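Local atomic coordinates of putative 2OG-Fe(II) oxygenase family protein (Caulobacter crescentus CB15, PDB entry 3OOX), a protein that is probably an iron(II)- and 2-oxoglutarate-dependent oxygenase that forms ethylene from 2-oxoglutarate and oxidises L-arginine. Residues Gly27-Phe30 / Phe35-Leu38; Ala55-Ala60 / Ala122-Phe127; Gly206-Leu211 / Leu218-Pro223. One frame throughout, in Å; residues are numbered along the deposited sequence.

Contact 1: Gly27-Phe30 / Phe35-Leu38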
# COMPACT_ATOMS: atom_id res chain seq x y z
N GLY A 27 6.03 11.55 -11.49
CA GLY A 27 6.57 12.37 -10.43
C GLY A 27 5.73 13.59 -10.15
O GLY A 27 5.51 13.96 -8.98
N ALA A 28 5.29 14.25 -11.21
CA ALA A 28 4.53 15.48 -11.05
C ALA A 28 3.23 15.17 -10.31
O ALA A 28 2.74 15.98 -9.52
CB ALA A 28 4.23 16.13 -12.41
N SER A 29 2.64 14.02 -10.61
CA SER A 29 1.41 13.63 -9.96
C SER A 29 1.64 13.37 -8.45
O SER A 29 0.90 13.86 -7.60
CB SER A 29 0.79 12.42 -10.69
OG SER A 29 -0.48 12.10 -10.17
N PHE A 30 2.69 12.62 -8.12
CA PHE A 30 3.02 12.39 -6.73
C PHE A 30 3.27 13.70 -5.99
O PHE A 30 2.83 13.87 -4.86
CB PHE A 30 4.27 11.53 -6.62
CG PHE A 30 4.06 10.07 -6.99
CD1 PHE A 30 3.06 9.30 -6.39
CD2 PHE A 30 4.91 9.44 -7.86
CE1 PHE A 30 2.91 7.97 -6.71
CE2 PHE A 30 4.79 8.11 -8.15
CZ PHE A 30 3.76 7.37 -7.61
N PHE A 35 -0.24 11.01 -4.89
CA PHE A 35 -0.86 9.85 -5.56
C PHE A 35 -0.56 9.91 -7.05
O PHE A 35 -0.48 11.00 -7.61
CB PHE A 35 -2.38 9.84 -5.39
CG PHE A 35 -2.88 9.16 -4.13
CD1 PHE A 35 -2.87 9.83 -2.91
CD2 PHE A 35 -3.37 7.87 -4.15
CE1 PHE A 35 -3.30 9.23 -1.77
CE2 PHE A 35 -3.84 7.27 -3.00
CZ PHE A 35 -3.81 7.97 -1.81
N ALA A 36 -0.51 8.74 -7.68
CA ALA A 36 -0.47 8.63 -9.14
C ALA A 36 -1.28 7.42 -9.55
O ALA A 36 -1.48 6.49 -8.76
CB ALA A 36 0.96 8.50 -9.62
N VAL A 37 -1.75 7.44 -10.80
CA VAL A 37 -2.49 6.33 -11.36
C VAL A 37 -1.69 5.82 -12.54
O VAL A 37 -1.36 6.61 -13.44
CB VAL A 37 -3.91 6.75 -11.84
CG1 VAL A 37 -4.65 5.54 -12.47
CG2 VAL A 37 -4.71 7.36 -10.64
N LEU A 38 -1.42 4.52 -12.52
CA LEU A 38 -0.57 3.84 -13.52
C LEU A 38 -1.44 2.86 -14.31
O LEU A 38 -2.00 1.92 -13.75
CB LEU A 38 0.57 3.10 -12.82
CG LEU A 38 1.55 2.37 -13.73
CD1 LEU A 38 2.37 3.40 -14.43
CD2 LEU A 38 2.46 1.48 -12.91
O HOH W 1 -1.07 9.80 -12.30

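Contact 2: Ala55-Ala60 / Ala122-Phe127. With EDO (1,2-ethanediol), chain L.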
# COMPACT_ATOMS: atom_id res chain seq x y z
N ALA A 55 -7.54 -15.50 -2.13
CA ALA A 55 -8.01 -14.65 -1.04
C ALA A 55 -9.50 -14.87 -0.77
O ALA A 55 -9.92 -15.08 0.39
CB ALA A 55 -7.74 -13.14 -1.35
N LYS A 56 -10.31 -14.80 -1.84
CA LYS A 56 -11.76 -15.01 -1.72
C LYS A 56 -12.06 -16.38 -1.11
O LYS A 56 -12.94 -16.52 -0.26
CB LYS A 56 -12.45 -14.87 -3.07
CG LYS A 56 -12.43 -13.47 -3.70
CD LYS A 56 -13.04 -13.45 -5.09
CE LYS A 56 -13.22 -12.02 -5.59
NZ LYS A 56 -13.67 -12.00 -7.02
N ALA A 57 -11.33 -17.39 -1.53
CA ALA A 57 -11.51 -18.75 -1.02
C ALA A 57 -11.15 -18.83 0.46
O ALA A 57 -11.88 -19.43 1.26
CB ALA A 57 -10.66 -19.76 -1.85
N PHE A 58 -10.05 -18.19 0.84
CA PHE A 58 -9.68 -18.16 2.25
C PHE A 58 -10.78 -17.52 3.13
O PHE A 58 -11.16 -18.08 4.17
CB PHE A 58 -8.35 -17.42 2.51
CG PHE A 58 -8.12 -17.22 3.97
CD1 PHE A 58 -7.65 -18.26 4.75
CD2 PHE A 58 -8.45 -16.03 4.60
CE1 PHE A 58 -7.48 -18.13 6.11
CE2 PHE A 58 -8.30 -15.91 5.97
CZ PHE A 58 -7.83 -16.95 6.72
N PHE A 59 -11.26 -16.35 2.71
CA PHE A 59 -12.24 -15.62 3.52
C PHE A 59 -13.60 -16.31 3.56
O PHE A 59 -14.38 -16.09 4.49
CB PHE A 59 -12.40 -14.17 3.02
CG PHE A 59 -11.19 -13.29 3.31
CD1 PHE A 59 -10.72 -13.16 4.61
CD2 PHE A 59 -10.57 -12.60 2.29
CE1 PHE A 59 -9.61 -12.36 4.89
CE2 PHE A 59 -9.47 -11.79 2.56
CZ PHE A 59 -8.99 -11.69 3.87
N ALA A 60 -13.87 -17.17 2.56
CA ALA A 60 -15.08 -18.01 2.55
C ALA A 60 -15.03 -19.23 3.50
O ALA A 60 -16.06 -19.88 3.72
CB ALA A 60 -15.37 -18.47 1.13
N ALA A 122 -3.47 -24.00 5.31
CA ALA A 122 -3.40 -25.34 4.68
C ALA A 122 -4.64 -25.68 3.86
O ALA A 122 -4.56 -26.44 2.88
CB ALA A 122 -3.19 -26.39 5.75
N GLU A 123 -5.78 -25.13 4.25
CA GLU A 123 -7.07 -25.43 3.62
C GLU A 123 -7.25 -24.89 2.20
O GLU A 123 -8.17 -25.32 1.49
CB GLU A 123 -8.22 -24.94 4.51
CG GLU A 123 -8.29 -25.62 5.87
CD GLU A 123 -7.38 -25.04 6.97
OE1 GLU A 123 -6.68 -24.02 6.75
OE2 GLU A 123 -7.41 -25.61 8.08
N ILE A 124 -6.38 -23.96 1.80
CA ILE A 124 -6.40 -23.37 0.46
C ILE A 124 -5.03 -23.71 -0.13
O ILE A 124 -4.07 -22.94 -0.00
CB ILE A 124 -6.62 -21.82 0.46
CG1 ILE A 124 -7.81 -21.42 1.37
CG2 ILE A 124 -6.77 -21.28 -0.98
CD1 ILE A 124 -9.12 -22.12 1.04
N PRO A 125 -4.92 -24.91 -0.74
CA PRO A 125 -3.62 -25.36 -1.18
C PRO A 125 -2.82 -24.42 -2.09
O PRO A 125 -1.61 -24.36 -1.97
CB PRO A 125 -3.94 -26.68 -1.90
CG PRO A 125 -5.18 -27.16 -1.25
CD PRO A 125 -5.96 -25.94 -0.92
N ALA A 126 -3.50 -23.70 -2.98
CA ALA A 126 -2.82 -22.81 -3.93
C ALA A 126 -2.49 -21.43 -3.36
O ALA A 126 -1.81 -20.64 -4.00
CB ALA A 126 -3.66 -22.66 -5.19
N PHE A 127 -2.92 -21.16 -2.14
CA PHE A 127 -2.78 -19.80 -1.55
C PHE A 127 -1.32 -19.36 -1.46
O PHE A 127 -0.98 -18.26 -1.92
CB PHE A 127 -3.44 -19.79 -0.17
CG PHE A 127 -3.48 -18.46 0.53
CD1 PHE A 127 -2.35 -17.96 1.14
CD2 PHE A 127 -4.68 -17.79 0.68
CE1 PHE A 127 -2.41 -16.76 1.88
CE2 PHE A 127 -4.74 -16.59 1.41
CZ PHE A 127 -3.62 -16.09 1.99
C1 EDO L . 0.06 -24.16 1.81
O1 EDO L . 1.04 -23.87 2.82
C2 EDO L . -1.17 -23.31 2.05
O2 EDO L . -1.33 -22.34 1.01

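Contact 3: Gly206-Leu211 / Leu218-Pro223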
# COMPACT_ATOMS: atom_id res chain seq x y z
N GLY A 206 -14.30 2.12 -6.67
CA GLY A 206 -14.09 1.69 -5.29
C GLY A 206 -14.29 2.74 -4.22
O GLY A 206 -14.13 2.42 -3.05
N GLY A 207 -14.56 3.99 -4.59
CA GLY A 207 -14.76 5.06 -3.60
C GLY A 207 -13.52 5.67 -2.93
O GLY A 207 -13.62 6.35 -1.89
N LEU A 208 -12.35 5.47 -3.53
CA LEU A 208 -11.12 6.06 -2.99
C LEU A 208 -11.11 7.55 -3.23
O LEU A 208 -11.43 8.03 -4.32
CB LEU A 208 -9.89 5.42 -3.64
CG LEU A 208 -8.52 5.93 -3.19
CD1 LEU A 208 -8.18 5.65 -1.71
CD2 LEU A 208 -7.45 5.31 -4.11
N GLU A 209 -10.76 8.31 -2.19
CA GLU A 209 -10.66 9.74 -2.30
C GLU A 209 -9.40 10.24 -1.59
O GLU A 209 -9.01 9.68 -0.57
CB GLU A 209 -11.87 10.41 -1.68
CG GLU A 209 -13.19 9.97 -2.31
CD GLU A 209 -14.38 10.77 -1.83
OE1 GLU A 209 -14.31 11.36 -0.71
OE2 GLU A 209 -15.43 10.78 -2.57
N VAL A 210 -8.77 11.28 -2.14
CA VAL A 210 -7.60 11.90 -1.52
C VAL A 210 -7.97 13.29 -1.05
O VAL A 210 -8.66 14.03 -1.75
CB VAL A 210 -6.39 11.97 -2.48
CG1 VAL A 210 -6.70 12.74 -3.78
CG2 VAL A 210 -5.14 12.55 -1.78
N LEU A 211 -7.49 13.67 0.14
CA LEU A 211 -7.72 15.01 0.63
C LEU A 211 -6.75 15.99 -0.04
O LEU A 211 -5.51 15.88 0.11
CB LEU A 211 -7.55 15.04 2.15
CG LEU A 211 -7.88 16.35 2.83
CD1 LEU A 211 -9.39 16.63 2.72
CD2 LEU A 211 -7.46 16.29 4.29
N LEU A 218 -11.03 14.60 -3.25
CA LEU A 218 -10.97 14.35 -4.69
C LEU A 218 -11.11 12.87 -4.97
O LEU A 218 -10.33 12.08 -4.43
CB LEU A 218 -9.63 14.83 -5.24
CG LEU A 218 -9.21 16.27 -4.93
CD1 LEU A 218 -7.87 16.53 -5.61
CD2 LEU A 218 -10.25 17.29 -5.34
N PRO A 219 -12.04 12.47 -5.87
CA PRO A 219 -12.18 11.07 -6.21
C PRO A 219 -10.99 10.54 -7.02
O PRO A 219 -10.51 11.24 -7.93
CB PRO A 219 -13.47 11.01 -7.04
CG PRO A 219 -13.64 12.33 -7.54
CD PRO A 219 -13.03 13.30 -6.58
N ILE A 220 -10.52 9.35 -6.67
CA ILE A 220 -9.54 8.62 -7.47
C ILE A 220 -10.28 7.38 -7.93
O ILE A 220 -10.47 6.42 -7.19
CB ILE A 220 -8.24 8.27 -6.71
CG1 ILE A 220 -7.60 9.55 -6.16
CG2 ILE A 220 -7.27 7.56 -7.65
CD1 ILE A 220 -6.35 9.29 -5.35
N ASN A 221 -10.72 7.44 -9.19
CA ASN A 221 -11.60 6.44 -9.77
C ASN A 221 -11.03 5.98 -11.10
O ASN A 221 -11.46 6.45 -12.18
CB ASN A 221 -13.01 6.98 -9.99
CG ASN A 221 -13.98 5.88 -10.35
OD1 ASN A 221 -13.72 4.70 -10.07
ND2 ASN A 221 -15.12 6.25 -10.96
N PRO A 222 -10.05 5.08 -11.05
CA PRO A 222 -9.37 4.77 -12.32
C PRO A 222 -10.16 3.79 -13.17
O PRO A 222 -11.07 3.12 -12.68
CB PRO A 222 -8.09 4.09 -11.85
CG PRO A 222 -8.51 3.39 -10.59
CD PRO A 222 -9.47 4.32 -9.92
N PRO A 223 -9.80 3.66 -14.45
CA PRO A 223 -10.33 2.55 -15.21
C PRO A 223 -9.78 1.24 -14.69
O PRO A 223 -8.81 1.25 -13.93
CB PRO A 223 -9.82 2.79 -16.64
CG PRO A 223 -8.84 3.87 -16.58
CD PRO A 223 -8.80 4.44 -15.19
O HOH W 2 -11.84 4.36 -6.18

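Contact 1: Gly27-Phe30 / Phe35-Leu38
S29 on helix 19-33 and the start of strand 35-39 are joined by one side-chain hydrogen bond: the hydroxyl OG of S29 donates to the carbonyl O of F35 over 2.8 Å. The donor lies in the carbonyl plane at a C=O...OG angle of 140°, so it meets a lone pair. With OG anti to the backbone N of S29 (chi1 -174°), the hydroxyl leaves the helix on the strand side. A water adds a second polar link: it donates to S29 OG at 3.2 Å and accepts from the amide N of V37 at 2.9 Å. The serine thus grips the strand at two points, directly at F35 and through the water two residues later.

The apolar part is a CH-pi contact. The CB of A36 stands over one face of the F30 ring, 3.8 Å from its centroid and 21° off the ring normal, displaced toward the rim. It sits nearest the CE1-CZ side of that ring, with A36 CB 3.5 Å from F30 CE1 and 3.6 Å from F30 CZ. F35 turns its own side chain away from the helix, where it meets H248 edge-to-face.

V145 and I149 of helix 127-152 also pack on F30, and A36 pairs through its backbone with I229. Helix 19-33 is thereby packed against strand 35-39 of the main sheet in the double-stranded beta-helix (jelly-roll) fold found in 2-oxoglutarate oxygenases.

Contact 2: Ala55-Ala60 / Ala122-Phe127
The type I beta turn I124-F127, which leads into helix 127-152, packs through its two end residues on A57 and F58 in the last turn of helix 45-59, at the periphery of the oxygenase fold. The turn is closed by the backbone bond from F127 N to I124 O, 3.0 Å long. Both of its end residues direct their side chains at the helix, and no hydrogen bond crosses the interface, so the joint is held by apolar packing.

I124 reaches the helix with its longer branch. CD1 of I124 lies 4.0 Å from CB of A57, and CG1 of I124 lies 3.9 Å from CA of F58. CG1 stands anti to the carbonyl carbon (chi1 -49°), which carries the branch over the backbone joining A57 to F58. These distances describe ordinary van der Waals packing, with the isoleucine lying against main chain as much as against side chains.

CB of F58 approaches the CD2-CE2 side of the F127 ring. The two rings share a partner in W99, which each meets edge-to-face, while L173 of strand 170-176 also packs on F127. Nearby, the carboxylate of E123 is bound by Y69 and Q68.

The carbonyl O of I124 serves two donors, the turn amide and O2 of a 1,2-ethanediol at 3.0 Å, the latter probably left by the crystallisation liquor. Across the interface, the closest approach of the two phenylalanines is CB of F58 to CE2 of F127, at 3.9 Å.

Contact 3: Gly206-Leu211 / Leu218-Pro223
L208 and V210 face I220 and L218 across an antiparallel hairpin whose tight part is its backbone pairing. V210 and L218 form a hydrogen-bonded pair: V210 N donates to L218 O, and L218 N returns the bond to V210 O, each over 2.9 Å. A third bond, from I220 N to L208 O, measures 2.8 Å and is nearly straight at 175°, though the donor is tilted 32° from the carbonyl plane. Between these bonds E209 and P219 make a non-hydrogen-bonded pair with CA atoms 4.4 Å apart, as suits a proline that has no amide hydrogen.

The apolar packing gathers on I220. Its CD1 lies 3.8 Å from CG1 of V210, and its CB lies 4.0 Å from CD2 of L208, the leucine running alongside it. With CG1 of I220 anti to the carbonyl carbon (chi1 -57°), the ethyl arm extends toward V210. Replacing I220 with an alanine would probably open a gap beside CG1 of V210 and leave the F35 ring without its CD1 neighbour.

The looser side is partly exposed. E209 sends its carboxylate to a salt bridge with R249, and N221 binds the backbone of E205. Beyond the last direct bond, where the two chains draw apart, a water bridges them, accepting from L208 N at 2.9 Å and donating to I220 O at 2.7 Å.

Strand 208-211 lies between 217-219 and 248-250 in the four-stranded antiparallel sheet of the oxygenase domain, while V210 and I220 pack on F35 of strand 35-39 and I220 also meets V228 of strand 227-231.

Overall arrangement
Contacts 1 and 3 are neighbours, with centres about 13 Å apart, and they meet directly: CD2 of F35 packs on CD1 of I220 at 3.5 Å, and V37 touches both I220 and P222. Strand 35-39 therefore faces helix 19-33 on one side and the hairpin on the other, tying the larger sheet to the smaller one. Contact 2 stands apart, its centre about 33 Å from that of contact 1 and on the opposite side of the chain's centre. Contact 1 is buried; the other two are partly buried. Their chemistry differs accordingly: one serine bond and a CH-pi contact in 1, purely apolar packing in 2, backbone pairing with apolar side-chain packing on one face in 3.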